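Local coordinates for protein polyhedrin (Simulium ubiquitum cypovirus, PDB 5A9A) that probably builds the crystalline matrix of polyhedra, the microcrystalline occlusion bodies that enclose cypovirus particles, with uridine 5'-triphosphate bound to the protein, at residues A[19-22]-A[23-27]; A[82-85]-A[86-90]; A[182-185]-A[186-189]; A[208-211]-A[212-215]; A[225-228]-A[229-233]. All blocks are in the same frame, centred on the assembly; numbering follows the deposited sequence.

Contact 1 of 5, residues A[19-22]-A[23-27]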
loop_
_atom_site.group_PDB
_atom_site.type_symbol
_atom_site.label_atom_id
_atom_site.label_comp_id
_atom_site.label_asym_id
_atom_site.label_seq_id
_atom_site.Cartn_x
_atom_site.Cartn_y
_atom_site.Cartn_z
ATOM N N VAL A 19 -14.739 -20.296 -27.175
ATOM C CA VAL A 19 -14.800 -18.928 -26.680
ATOM C C VAL A 19 -15.603 -18.904 -25.379
ATOM O O VAL A 19 -15.220 -18.244 -24.413
ATOM C CB VAL A 19 -15.437 -17.976 -27.713
ATOM C CG1 VAL A 19 -15.858 -16.668 -27.055
ATOM C CG2 VAL A 19 -14.469 -17.715 -28.853
ATOM N N ASN A 20 -16.713 -19.635 -25.359
ATOM C CA ASN A 20 -17.526 -19.757 -24.152
ATOM C C ASN A 20 -16.755 -20.410 -23.005
ATOM O O ASN A 20 -16.778 -19.918 -21.877
ATOM C CB ASN A 20 -18.803 -20.551 -24.434
ATOM C CG ASN A 20 -19.718 -19.857 -25.428
ATOM O OD1 ASN A 20 -19.504 -18.697 -25.784
ATOM N ND2 ASN A 20 -20.753 -20.563 -25.871
ATOM N N ARG A 21 -16.076 -21.518 -23.292
ATOM C CA ARG A 21 -15.300 -22.220 -22.271
ATOM C C ARG A 21 -14.132 -21.360 -21.810
ATOM O O ARG A 21 -13.772 -21.364 -20.633
ATOM C CB ARG A 21 -14.787 -23.565 -22.802
ATOM C CG ARG A 21 -15.871 -24.627 -22.920
ATOM C CD ARG A 21 -15.370 -25.912 -23.566
ATOM N NE ARG A 21 -14.413 -26.643 -22.736
ATOM C CZ ARG A 21 -13.140 -26.855 -23.061
ATOM N NH1 ARG A 21 -12.649 -26.391 -24.202
ATOM N NH2 ARG A 21 -12.350 -27.535 -22.242
ATOM N N GLN A 22 -13.551 -20.620 -22.747
ATOM C CA GLN A 22 -12.422 -19.741 -22.461
ATOM C C GLN A 22 -12.735 -18.758 -21.336
ATOM O O GLN A 22 -11.897 -18.502 -20.473
ATOM C CB GLN A 22 -12.033 -18.976 -23.726
ATOM C CG GLN A 22 -10.896 -17.993 -23.540
ATOM C CD GLN A 22 -10.359 -17.478 -24.859
ATOM O OE1 GLN A 22 -10.915 -16.553 -25.450
ATOM N NE2 GLN A 22 -9.273 -18.081 -25.332
ATOM N N LEU A 23 -13.943 -18.204 -21.352
ATOM C CA LEU A 23 -14.349 -17.236 -20.337
ATOM C C LEU A 23 -14.515 -17.902 -18.975
ATOM O O LEU A 23 -14.313 -17.271 -17.937
ATOM C CB LEU A 23 -15.655 -16.553 -20.745
ATOM C CG LEU A 23 -15.560 -15.594 -21.934
ATOM C CD1 LEU A 23 -16.950 -15.151 -22.355
ATOM C CD2 LEU A 23 -14.691 -14.392 -21.600
ATOM N N VAL A 24 -14.880 -19.179 -18.983
ATOM C CA VAL A 24 -15.079 -19.922 -17.744
ATOM C C VAL A 24 -13.775 -20.519 -17.225
ATOM O O VAL A 24 -13.575 -20.627 -16.015
ATOM C CB VAL A 24 -16.116 -21.048 -17.926
ATOM C CG1 VAL A 24 -16.157 -21.949 -16.700
ATOM C CG2 VAL A 24 -17.492 -20.459 -18.201
ATOM N N GLN A 25 -12.887 -20.907 -18.136
ATOM C CA GLN A 25 -11.625 -21.535 -17.752
ATOM C C GLN A 25 -10.463 -20.544 -17.732
ATOM O O GLN A 25 -9.444 -20.785 -17.083
ATOM C CB GLN A 25 -11.301 -22.694 -18.695
ATOM C CG GLN A 25 -12.379 -23.761 -18.742
ATOM C CD GLN A 25 -11.891 -25.060 -19.349
ATOM O OE1 GLN A 25 -10.689 -25.271 -19.510
ATOM N NE2 GLN A 25 -12.824 -25.940 -19.688
ATOM N N GLY A 26 -10.617 -19.437 -18.448
ATOM C CA GLY A 26 -9.594 -18.408 -18.493
ATOM C C GLY A 26 -9.097 -18.002 -17.114
ATOM O O GLY A 26 -7.895 -17.858 -16.903
ATOM N N PRO A 27 -10.024 -17.792 -16.168
ATOM C CA PRO A 27 -9.650 -17.418 -14.798
ATOM C C PRO A 27 -8.813 -18.465 -14.058
ATOM O O PRO A 27 -8.220 -18.131 -13.032
ATOM C CB PRO A 27 -11.005 -17.247 -14.104
ATOM C CG PRO A 27 -11.944 -16.892 -15.197
ATOM C CD PRO A 27 -11.475 -17.672 -16.392
#

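Contact 2 of 5, residues A[82-85]-A[86-90]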
loop_
_atom_site.group_PDB
_atom_site.type_symbol
_atom_site.label_atom_id
_atom_site.label_comp_id
_atom_site.label_asym_id
_atom_site.label_seq_id
_atom_site.Cartn_x
_atom_site.Cartn_y
_atom_site.Cartn_z
ATOM N N PHE A 82 -16.446 12.692 15.105
ATOM C CA PHE A 82 -17.126 11.416 15.260
ATOM C C PHE A 82 -16.082 10.311 15.408
ATOM O O PHE A 82 -16.221 9.418 16.242
ATOM C CB PHE A 82 -18.047 11.125 14.076
ATOM C CG PHE A 82 -19.088 10.080 14.370
ATOM C CD1 PHE A 82 -18.795 8.729 14.240
ATOM C CD2 PHE A 82 -20.356 10.449 14.794
ATOM C CE1 PHE A 82 -19.752 7.767 14.516
ATOM C CE2 PHE A 82 -21.318 9.492 15.070
ATOM C CZ PHE A 82 -21.015 8.150 14.931
ATOM N N GLU A 83 -15.024 10.382 14.605
ATOM C CA GLU A 83 -13.961 9.388 14.689
ATOM C C GLU A 83 -13.289 9.421 16.063
ATOM O O GLU A 83 -12.965 8.378 16.629
ATOM C CB GLU A 83 -12.917 9.590 13.590
ATOM C CG GLU A 83 -11.869 8.487 13.570
ATOM C CD GLU A 83 -10.902 8.600 12.411
ATOM O OE1 GLU A 83 -10.835 9.679 11.778
ATOM O OE2 GLU A 83 -10.201 7.602 12.143
ATOM N N ASN A 84 -13.078 10.621 16.597
ATOM C CA ASN A 84 -12.522 10.759 17.940
ATOM C C ASN A 84 -13.369 10.021 18.967
ATOM O O ASN A 84 -12.859 9.210 19.744
ATOM C CB ASN A 84 -12.424 12.230 18.344
ATOM C CG ASN A 84 -11.181 12.908 17.804
ATOM O OD1 ASN A 84 -10.177 12.255 17.516
ATOM N ND2 ASN A 84 -11.236 14.232 17.679
ATOM N N GLN A 85 -14.666 10.307 18.970
ATOM C CA GLN A 85 -15.572 9.711 19.941
ATOM C C GLN A 85 -15.594 8.191 19.810
ATOM O O GLN A 85 -15.644 7.475 20.809
ATOM C CB GLN A 85 -16.984 10.277 19.773
ATOM C CG GLN A 85 -17.959 9.798 20.835
ATOM C CD GLN A 85 -17.422 9.993 22.243
ATOM O OE1 GLN A 85 -16.674 10.932 22.511
ATOM N NE2 GLN A 85 -17.795 9.098 23.147
ATOM N N ILE A 86 -15.545 7.701 18.575
ATOM C CA ILE A 86 -15.590 6.264 18.331
ATOM C C ILE A 86 -14.285 5.570 18.730
ATOM O O ILE A 86 -14.308 4.549 19.413
ATOM C CB ILE A 86 -15.887 5.952 16.851
ATOM C CG1 ILE A 86 -17.261 6.498 16.454
ATOM C CG2 ILE A 86 -15.826 4.452 16.605
ATOM C CD1 ILE A 86 -18.421 5.769 17.101
ATOM N N ARG A 87 -13.152 6.124 18.306
ATOM C CA ARG A 87 -11.860 5.467 18.510
ATOM C C ARG A 87 -11.141 5.914 19.779
ATOM O O ARG A 87 -10.116 5.342 20.153
ATOM C CB ARG A 87 -10.949 5.698 17.304
ATOM C CG ARG A 87 -11.430 5.027 16.033
ATOM C CD ARG A 87 -10.443 5.250 14.904
ATOM N NE ARG A 87 -9.097 4.810 15.263
ATOM C CZ ARG A 87 -7.980 5.315 14.746
ATOM N NH1 ARG A 87 -8.037 6.288 13.845
ATOM N NH2 ARG A 87 -6.801 4.847 15.134
ATOM N N ARG A 88 -11.661 6.947 20.432
ATOM C CA ARG A 88 -11.094 7.397 21.696
ATOM C C ARG A 88 -12.119 8.186 22.508
ATOM O O ARG A 88 -11.997 9.400 22.679
ATOM C CB ARG A 88 -9.817 8.220 21.470
ATOM C CG ARG A 88 -9.846 9.153 20.270
ATOM C CD ARG A 88 -8.499 9.852 20.095
ATOM N NE ARG A 88 -8.154 10.686 21.247
ATOM C CZ ARG A 88 -8.322 12.004 21.303
ATOM N NH1 ARG A 88 -8.820 12.666 20.268
ATOM N NH2 ARG A 88 -7.978 12.666 22.399
ATOM N N PRO A 89 -13.143 7.485 23.014
ATOM C CA PRO A 89 -14.150 8.093 23.889
ATOM C C PRO A 89 -13.514 8.576 25.187
ATOM O O PRO A 89 -12.613 7.899 25.681
ATOM C CB PRO A 89 -15.117 6.937 24.167
ATOM C CG PRO A 89 -14.316 5.703 23.924
ATOM C CD PRO A 89 -13.391 6.051 22.804
ATOM N N ASP A 90 -13.941 9.717 25.727
ATOM C CA ASP A 90 -14.969 10.565 25.128
ATOM C C ASP A 90 -14.343 11.869 24.637
ATOM O O ASP A 90 -14.650 12.945 25.152
ATOM C CB ASP A 90 -16.044 10.886 26.168
ATOM C CG ASP A 90 -16.717 9.641 26.716
ATOM O OD1 ASP A 90 -17.232 8.837 25.908
ATOM O OD2 ASP A 90 -16.722 9.463 27.954
#

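Contact 3 of 5, residues A[182-185]-A[186-189]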
loop_
_atom_site.group_PDB
_atom_site.type_symbol
_atom_site.label_atom_id
_atom_site.label_comp_id
_atom_site.label_asym_id
_atom_site.label_seq_id
_atom_site.Cartn_x
_atom_site.Cartn_y
_atom_site.Cartn_z
ATOM N N GLY A 182 -0.943 -29.475 -6.722
ATOM C CA GLY A 182 -0.130 -29.413 -5.521
ATOM C C GLY A 182 1.157 -28.623 -5.685
ATOM O O GLY A 182 2.106 -28.810 -4.923
ATOM N N ASP A 183 1.200 -27.738 -6.677
ATOM C CA ASP A 183 2.379 -26.903 -6.879
ATOM C C ASP A 183 2.264 -25.604 -6.093
ATOM O O ASP A 183 1.630 -24.649 -6.542
ATOM C CB ASP A 183 2.585 -26.584 -8.358
ATOM C CG ASP A 183 3.873 -25.815 -8.613
ATOM O OD1 ASP A 183 4.532 -25.407 -7.634
ATOM O OD2 ASP A 183 4.235 -25.617 -9.792
ATOM N N ASN A 184 2.885 -25.572 -4.922
ATOM C CA ASN A 184 2.910 -24.367 -4.107
ATOM C C ASN A 184 3.872 -23.350 -4.701
ATOM O O ASN A 184 5.086 -23.539 -4.659
ATOM C CB ASN A 184 3.337 -24.703 -2.681
ATOM C CG ASN A 184 3.307 -23.500 -1.767
ATOM O OD1 ASN A 184 2.792 -22.442 -2.133
ATOM N ND2 ASN A 184 3.851 -23.656 -0.564
ATOM N N ARG A 185 3.330 -22.269 -5.254
ATOM C CA ARG A 185 4.164 -21.250 -5.884
ATOM C C ARG A 185 4.865 -20.364 -4.856
ATOM O O ARG A 185 5.603 -19.448 -5.214
ATOM C CB ARG A 185 3.345 -20.409 -6.862
ATOM C CG ARG A 185 3.115 -21.113 -8.192
ATOM C CD ARG A 185 2.194 -20.323 -9.101
ATOM N NE ARG A 185 2.809 -19.089 -9.580
ATOM C CZ ARG A 185 2.130 -18.077 -10.112
ATOM N NH1 ARG A 185 0.807 -18.139 -10.212
ATOM N NH2 ARG A 185 2.771 -16.990 -10.526
ATOM N N TYR A 186 4.641 -20.646 -3.578
ATOM C CA TYR A 186 5.416 -20.004 -2.524
ATOM C C TYR A 186 6.669 -20.817 -2.241
ATOM O O TYR A 186 7.391 -20.561 -1.279
ATOM C CB TYR A 186 4.562 -19.802 -1.276
ATOM C CG TYR A 186 3.525 -18.742 -1.513
ATOM C CD1 TYR A 186 3.868 -17.399 -1.470
ATOM C CD2 TYR A 186 2.214 -19.078 -1.826
ATOM C CE1 TYR A 186 2.933 -16.417 -1.709
ATOM C CE2 TYR A 186 1.268 -18.101 -2.063
ATOM C CZ TYR A 186 1.638 -16.773 -2.008
ATOM O OH TYR A 186 0.701 -15.796 -2.247
ATOM N N SER A 187 6.911 -21.802 -3.102
ATOM C CA SER A 187 8.183 -22.506 -3.146
ATOM C C SER A 187 9.246 -21.575 -3.714
ATOM O O SER A 187 8.924 -20.552 -4.318
ATOM C CB SER A 187 8.059 -23.755 -4.022
ATOM O OG SER A 187 7.171 -24.692 -3.441
ATOM N N SER A 188 10.512 -21.933 -3.524
ATOM C CA SER A 188 11.625 -21.079 -3.937
ATOM C C SER A 188 11.683 -20.858 -5.451
ATOM O O SER A 188 12.218 -19.848 -5.908
ATOM C CB SER A 188 12.950 -21.672 -3.449
ATOM O OG SER A 188 12.946 -21.828 -2.040
ATOM N N HIS A 189 11.145 -21.798 -6.222
ATOM C CA HIS A 189 11.163 -21.687 -7.683
ATOM C C HIS A 189 10.287 -20.545 -8.185
ATOM O O HIS A 189 10.596 -19.907 -9.192
ATOM C CB HIS A 189 10.662 -22.981 -8.330
ATOM C CG HIS A 189 11.632 -24.119 -8.252
ATOM N ND1 HIS A 189 12.983 -23.931 -8.059
ATOM C CD2 HIS A 189 11.447 -25.456 -8.344
ATOM C CE1 HIS A 189 13.588 -25.104 -8.033
ATOM N NE2 HIS A 189 12.679 -26.047 -8.207
#

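Contact 4 of 5, residues A[208-211]-A[212-215]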
loop_
_atom_site.group_PDB
_atom_site.type_symbol
_atom_site.label_atom_id
_atom_site.label_comp_id
_atom_site.label_asym_id
_atom_site.label_seq_id
_atom_site.Cartn_x
_atom_site.Cartn_y
_atom_site.Cartn_z
ATOM N N LEU A 208 -22.870 4.582 -7.161
ATOM C CA LEU A 208 -23.999 4.101 -7.945
ATOM C C LEU A 208 -25.301 4.440 -7.219
ATOM O O LEU A 208 -25.477 4.098 -6.050
ATOM C CB LEU A 208 -23.883 2.589 -8.178
ATOM C CG LEU A 208 -22.615 2.101 -8.893
ATOM C CD1 LEU A 208 -21.460 1.897 -7.920
ATOM C CD2 LEU A 208 -22.886 0.807 -9.648
ATOM N N ASP A 209 -26.210 5.114 -7.920
ATOM C CA ASP A 209 -27.410 5.673 -7.297
ATOM C C ASP A 209 -28.358 4.624 -6.718
ATOM O O ASP A 209 -28.890 4.798 -5.620
ATOM C CB ASP A 209 -28.188 6.519 -8.305
ATOM C CG ASP A 209 -27.485 7.815 -8.650
ATOM O OD1 ASP A 209 -26.483 8.154 -7.986
ATOM O OD2 ASP A 209 -27.952 8.501 -9.581
ATOM N N ASN A 210 -28.579 3.546 -7.463
ATOM C CA ASN A 210 -29.616 2.583 -7.112
ATOM C C ASN A 210 -29.235 1.166 -7.526
ATOM O O ASN A 210 -28.214 0.955 -8.179
ATOM C CB ASN A 210 -30.934 2.983 -7.773
ATOM C CG ASN A 210 -30.849 2.975 -9.284
ATOM O OD1 ASN A 210 -30.934 1.921 -9.911
ATOM N ND2 ASN A 210 -30.679 4.155 -9.877
ATOM N N GLU A 211 -30.059 0.192 -7.153
ATOM C CA GLU A 211 -29.702 -1.207 -7.377
ATOM C C GLU A 211 -29.798 -1.611 -8.846
ATOM O O GLU A 211 -29.128 -2.546 -9.278
ATOM C CB GLU A 211 -30.557 -2.143 -6.522
ATOM C CG GLU A 211 -30.077 -3.585 -6.589
ATOM C CD GLU A 211 -30.795 -4.504 -5.618
ATOM O OE1 GLU A 211 -31.936 -4.191 -5.221
ATOM O OE2 GLU A 211 -30.207 -5.543 -5.252
ATOM N N GLY A 212 -30.629 -0.912 -9.611
ATOM C CA GLY A 212 -30.722 -1.163 -11.038
ATOM C C GLY A 212 -29.404 -0.862 -11.722
ATOM O O GLY A 212 -28.917 -1.652 -12.532
ATOM N N ASP A 213 -28.825 0.288 -11.393
ATOM C CA ASP A 213 -27.531 0.684 -11.932
ATOM C C ASP A 213 -26.437 -0.278 -11.467
ATOM O O ASP A 213 -25.483 -0.555 -12.197
ATOM C CB ASP A 213 -27.190 2.110 -11.492
ATOM C CG ASP A 213 -28.116 3.148 -12.108
ATOM O OD1 ASP A 213 -29.110 2.752 -12.752
ATOM O OD2 ASP A 213 -27.858 4.360 -11.944
ATOM N N LEU A 214 -26.577 -0.780 -10.245
ATOM C CA LEU A 214 -25.600 -1.705 -9.683
ATOM C C LEU A 214 -25.649 -3.056 -10.392
ATOM O O LEU A 214 -24.613 -3.608 -10.761
ATOM C CB LEU A 214 -25.838 -1.887 -8.183
ATOM C CG LEU A 214 -24.941 -2.906 -7.476
ATOM C CD1 LEU A 214 -23.466 -2.604 -7.720
ATOM C CD2 LEU A 214 -25.244 -2.925 -5.988
ATOM N N ILE A 215 -26.853 -3.587 -10.582
ATOM C CA ILE A 215 -27.014 -4.851 -11.295
ATOM C C ILE A 215 -26.404 -4.730 -12.686
ATOM O O ILE A 215 -25.720 -5.637 -13.159
ATOM C CB ILE A 215 -28.495 -5.252 -11.431
ATOM C CG1 ILE A 215 -29.099 -5.552 -10.058
ATOM C CG2 ILE A 215 -28.634 -6.474 -12.319
ATOM C CD1 ILE A 215 -30.602 -5.769 -10.087
HETATM O O HOH W 1 -25.632 5.427 -10.775
#

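Contact 5 of 5, residues A[225-228]-A[229-233]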
loop_
_atom_site.group_PDB
_atom_site.type_symbol
_atom_site.label_atom_id
_atom_site.label_comp_id
_atom_site.label_asym_id
_atom_site.label_seq_id
_atom_site.Cartn_x
_atom_site.Cartn_y
_atom_site.Cartn_z
ATOM N N TYR A 225 -23.511 -11.332 -8.569
ATOM C CA TYR A 225 -24.338 -10.450 -7.765
ATOM C C TYR A 225 -25.664 -11.104 -7.428
ATOM O O TYR A 225 -26.306 -11.700 -8.287
ATOM C CB TYR A 225 -24.599 -9.135 -8.500
ATOM C CG TYR A 225 -25.401 -8.155 -7.676
ATOM C CD1 TYR A 225 -24.809 -7.447 -6.638
ATOM C CD2 TYR A 225 -26.750 -7.942 -7.930
ATOM C CE1 TYR A 225 -25.537 -6.557 -5.873
ATOM C CE2 TYR A 225 -27.487 -7.050 -7.172
ATOM C CZ TYR A 225 -26.875 -6.361 -6.147
ATOM O OH TYR A 225 -27.603 -5.472 -5.391
ATOM N N ILE A 226 -26.061 -10.985 -6.166
ATOM C CA ILE A 226 -27.369 -11.426 -5.714
ATOM C C ILE A 226 -28.112 -10.187 -5.240
ATOM O O ILE A 226 -27.629 -9.469 -4.365
ATOM C CB ILE A 226 -27.245 -12.442 -4.564
ATOM C CG1 ILE A 226 -26.190 -13.499 -4.908
ATOM C CG2 ILE A 226 -28.593 -13.086 -4.277
ATOM C CD1 ILE A 226 -26.106 -14.636 -3.912
ATOM N N ASP A 227 -29.276 -9.918 -5.823
ATOM C CA ASP A 227 -29.968 -8.666 -5.549
ATOM C C ASP A 227 -30.716 -8.705 -4.224
ATOM O O ASP A 227 -30.712 -9.717 -3.524
ATOM C CB ASP A 227 -30.913 -8.294 -6.699
ATOM C CG ASP A 227 -32.022 -9.310 -6.909
ATOM O OD1 ASP A 227 -32.555 -9.844 -5.913
ATOM O OD2 ASP A 227 -32.374 -9.555 -8.083
ATOM N N SER A 228 -31.356 -7.591 -3.886
ATOM C CA SER A 228 -32.009 -7.431 -2.590
ATOM C C SER A 228 -33.149 -8.424 -2.371
ATOM O O SER A 228 -33.604 -8.612 -1.242
ATOM C CB SER A 228 -32.532 -6.001 -2.441
ATOM O OG SER A 228 -33.377 -5.649 -3.525
ATOM N N ALA A 229 -33.610 -9.050 -3.449
ATOM C CA ALA A 229 -34.666 -10.055 -3.353
ATOM C C ALA A 229 -34.068 -11.461 -3.332
ATOM O O ALA A 229 -34.785 -12.454 -3.470
ATOM C CB ALA A 229 -35.638 -9.908 -4.508
ATOM N N ALA A 230 -32.752 -11.529 -3.156
ATOM C CA ALA A 230 -32.035 -12.798 -3.069
ATOM C C ALA A 230 -32.017 -13.564 -4.391
ATOM O O ALA A 230 -31.861 -14.784 -4.398
ATOM C CB ALA A 230 -32.627 -13.669 -1.965
ATOM N N VAL A 231 -32.172 -12.854 -5.506
ATOM C CA VAL A 231 -32.081 -13.486 -6.817
ATOM C C VAL A 231 -30.689 -13.298 -7.407
ATOM O O VAL A 231 -30.153 -12.191 -7.416
ATOM C CB VAL A 231 -33.110 -12.913 -7.810
ATOM C CG1 VAL A 231 -32.993 -13.623 -9.154
ATOM C CG2 VAL A 231 -34.520 -13.047 -7.259
ATOM N N VAL A 232 -30.108 -14.386 -7.899
ATOM C CA VAL A 232 -28.815 -14.321 -8.568
ATOM C C VAL A 232 -28.993 -13.721 -9.958
ATOM O O VAL A 232 -29.573 -14.352 -10.843
ATOM C CB VAL A 232 -28.181 -15.717 -8.704
ATOM C CG1 VAL A 232 -26.817 -15.618 -9.372
ATOM C CG2 VAL A 232 -28.059 -16.385 -7.339
ATOM N N ASP A 233 -28.492 -12.505 -10.147
ATOM C CA ASP A 233 -28.644 -11.802 -11.417
ATOM C C ASP A 233 -27.404 -11.956 -12.292
ATOM O O ASP A 233 -27.478 -11.841 -13.513
ATOM C CB ASP A 233 -28.925 -10.318 -11.167
ATOM C CG ASP A 233 -30.265 -10.086 -10.496
ATOM O OD1 ASP A 233 -31.244 -10.758 -10.880
ATOM O OD2 ASP A 233 -30.334 -9.242 -9.581
#

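Contact 1 of 5, residues A[19-22]-A[23-27]
Arg21 and Gln25, one helical turn apart, run side by side and point the same way, which brings their polar ends together. The flat groups stand nearly perpendicular, guanidinium and amide planes 85° apart, and Arg21 NH2 lies 3.0 Å from Gln25 NE2. As modelled, two donors face each other and no hydrogen bond is made; so close an approach makes the orientation of the amide doubtful. A bend at the third torsion of Arg21 (chi3 68°) turns its guanidinium round to the Gln25 amide. What binds the pair is the backbone beneath: Gln25 N donates to Arg21 O over 2.7 Å, while Val24 N adds a weak bond to the same oxygen. The aliphatic part of Gln25 covers that oxygen too, its CG lying 3.4 Å from Arg21 O.

Leu23 faces a different part of the helix. Its CG rests 3.6 Å from Val19 O, and its own N makes weak bonds to Val19 O and Asn20 O, a forked pattern in which neither bond is strong. Gln22 leads off on its own course, CG anti to the backbone N (chi1 178°) and the chain extended, while its carbonyl O receives Gly26 N at 2.6 Å.

Most of this lies in the last turns of helix 11-25. Val19 and Leu23 pack on Arg136 of the second subunit, to which Gln22 OE1 makes a weak hydrogen bond, and Gly26 O accepts from Arg138 of that same chain. Beyond the helix the chain passes through a short 3-10 segment at Gly26 and Pro27 before entering strand 34-41, an inner member of the six-stranded antiparallel sheet.

Contact 2 of 5, residues A[82-85]-A[86-90]
Glu83 and Arg87 form the salt bridge of this stretch, Glu83 OE2 to Arg87 NH1 at 3.1 Å. The two chains travel alongside each other, and the oxygen lies at the guanidinium edge, close to its plane; seen from the acid, the donor comes from above the carboxylate. Each group has further partners: Arg65 takes Glu83 OE1 in a second salt bridge, and Asn204 of the third subunit accepts from Arg87 NH1 through its carbonyl.

Two further side-chain bonds each pair a charged group with an amide. Arg88 NH1 makes a weak bond of 3.1 Å to Asn84 OD1, with the amide and guanidinium planes almost at right angles. Gln85 reaches past Pro89 to Asp90, and a bend at its second torsion (chi2 51°) sends the amide that way. Gln85 NE2 donates to the anti lone pair of Asp90 OD1 at 2.8 Å, and the two flat groups are nearly coplanar, 11° apart.

The backbone bonds mark the end of helix 76-87. Arg87 N reaches Glu83 O at 2.8 Å, and Arg88 N reaches Asn84 O at 2.7 Å although Arg88 has already left helical geometry. Pro89, which has no N-H to give, packs its CD 3.3 Å from Gln85 O, and a cis peptide joins it to Asp90.

The apolar contact joins Phe82 and Ile86, one turn apart. Ile86 CG1 meets Phe82 CE1 at 3.4 Å, the two side chains crossing at a slant. Phe82 also touches Leu99, a residue of the uridine 5'-triphosphate pocket, and the side chain of Phe82 lies about 7 Å from the bound nucleotide.

Contact 3 of 5, residues A[182-185]-A[186-189]
Asn184 O is gripped twice by Ser187, once by its backbone and once by its hydroxyl, and the first of these bonds closes a type I beta turn from Asn184 to Ser187. Ser187 N donates over 3.0 Å from above the carbonyl plane, whereas Ser187 OG donates over 2.7 Å within that plane, so the two donors use different approaches to one acceptor. A chi1 of -66° sets OG beside the backbone N of Ser187 itself, and both donors face Asn184 O.

The Asn184 side chain bends round the same corner. Its OD1 receives Tyr186 N at 3.0 Å, making an Asx turn superposed on the beta turn; the donor stands well above the amide plane. Three bonds thus engage the main-chain and the side-chain carbonyl of Asn184.

The loop lies between strand 170-176 and helix 191-197. The Arg185 side chain reaches out of the turn to a salt bridge with Asp31, and the Tyr186 ring packs on Ile191 and Val194 of that helix and on Gly192 of the third subunit. The Asn184 amide crosses the tyrosine side chain at about a right angle, and its OD1 comes to the ring edge, in the ring plane, 3.4 Å from Tyr186 CD2.

Contact 4 of 5, residues A[208-211]-A[212-215]
Asn210 and Glu211 begin the helical bonding of segment 212-215, Asn210 O accepting Leu214 N at 3.2 Å and Glu211 O accepting Ile215 N at 2.8 Å. Asn210 itself is the N-cap of helix 211-221. A chi1 of 62° tucks its CG over its own main chain, and this swings OD1 over the first turn. There the oxygen takes Asp213 N at 3.1 Å, the donor lying above the amide plane, and Gly212 N in a weaker, more bent bond. One side-chain oxygen thus serves two amides of the first turn, which lie before the first i to i+4 bond, that of Leu214 N to Asn210 O.

Asp213 crosses Asn210 obliquely, carboxylate and amide planes 60° apart. A water links the acid back to the loop: it donates to Asp213 OD2 at 2.7 Å and accepts from Asp209 N at 2.9 Å.

The apolar part of the contact is made by Leu208 and Leu214. Leu208, at the end of strand 201-208, puts its CD2 3.7 Å from Leu214 CA, and both leucines also pack on Leu49 of strand 47-54, so strand and helix meet over a common neighbour. Glu211, extended from the backbone, lies obliquely to Ile215, its CG 4.1 Å from Ile215 CG1, and its carboxylate bonds to the hydroxyls of Tyr225 and Ser228.

Chemically, the helix start gathers acids: Asp213, Glu211 and nearby Asp209. The dipole at the helix N-terminus would probably favour the ionised form of Asp213 and Glu211, and the water ties Asp213 OD2 to the Asp209 backbone.

Contact 5 of 5, residues A[225-228]-A[229-233]
Tyr225 and Asp233 open a short antiparallel pairing, Asp233 N donating to Tyr225 O at 3.0 Å; Ile226 and Val232 follow as a non-hydrogen-bonded pair, and Asp227 N then donates to Val231 O at 2.9 Å. Between Asp227 and Ala230 the chain makes a type I turn, closed by Ala230 N to Asp227 O.

The Asp227 side chain is drawn into this turn. A chi1 of 63° folds the carboxylate back over it, where OD1 reaches Ala229 N at 2.8 Å, an Asx turn, and Val231 N at 3.1 Å; the two amides come from opposite faces of the carboxylate plane. Its other oxygen, OD2, lies 2.6 Å from Asp233 OD2, the two side chains crossing at about a right angle. So close a pair of oxygens suggests that one of the acids holds a proton.

On the face of the hairpin that carries Ile226 and Val232, Ile226 CG1 and Val232 CG2 meet at 4.2 Å, both residues touching Cys153. Ala230, with its left-handed backbone (phi 68°), makes the extra residue that lets Asp227 pair with Val231, the form of a two-stranded hairpin with a type I turn and G1 beta bulge.

Contacts 4 and 5 are the pair that touch: their centres lie 12 Å apart, and Glu211 reaches across from the helix start to the hairpin, OE2 to Tyr225 OH at 2.6 Å and OE1 to Ser228 OG at 2.7 Å, both probable hydrogen bonds. Contact 2 is set apart at the nucleotide end, on the other side of the chain's centre from contact 1, with about 49 Å between their centres. Contacts 1 and 3 come within about 9 Å at their nearest atoms without touching. Contacts 1 and 4 meet the second subunit, contact 2 the third, contact 3 both through Ser188, and contact 5 neither.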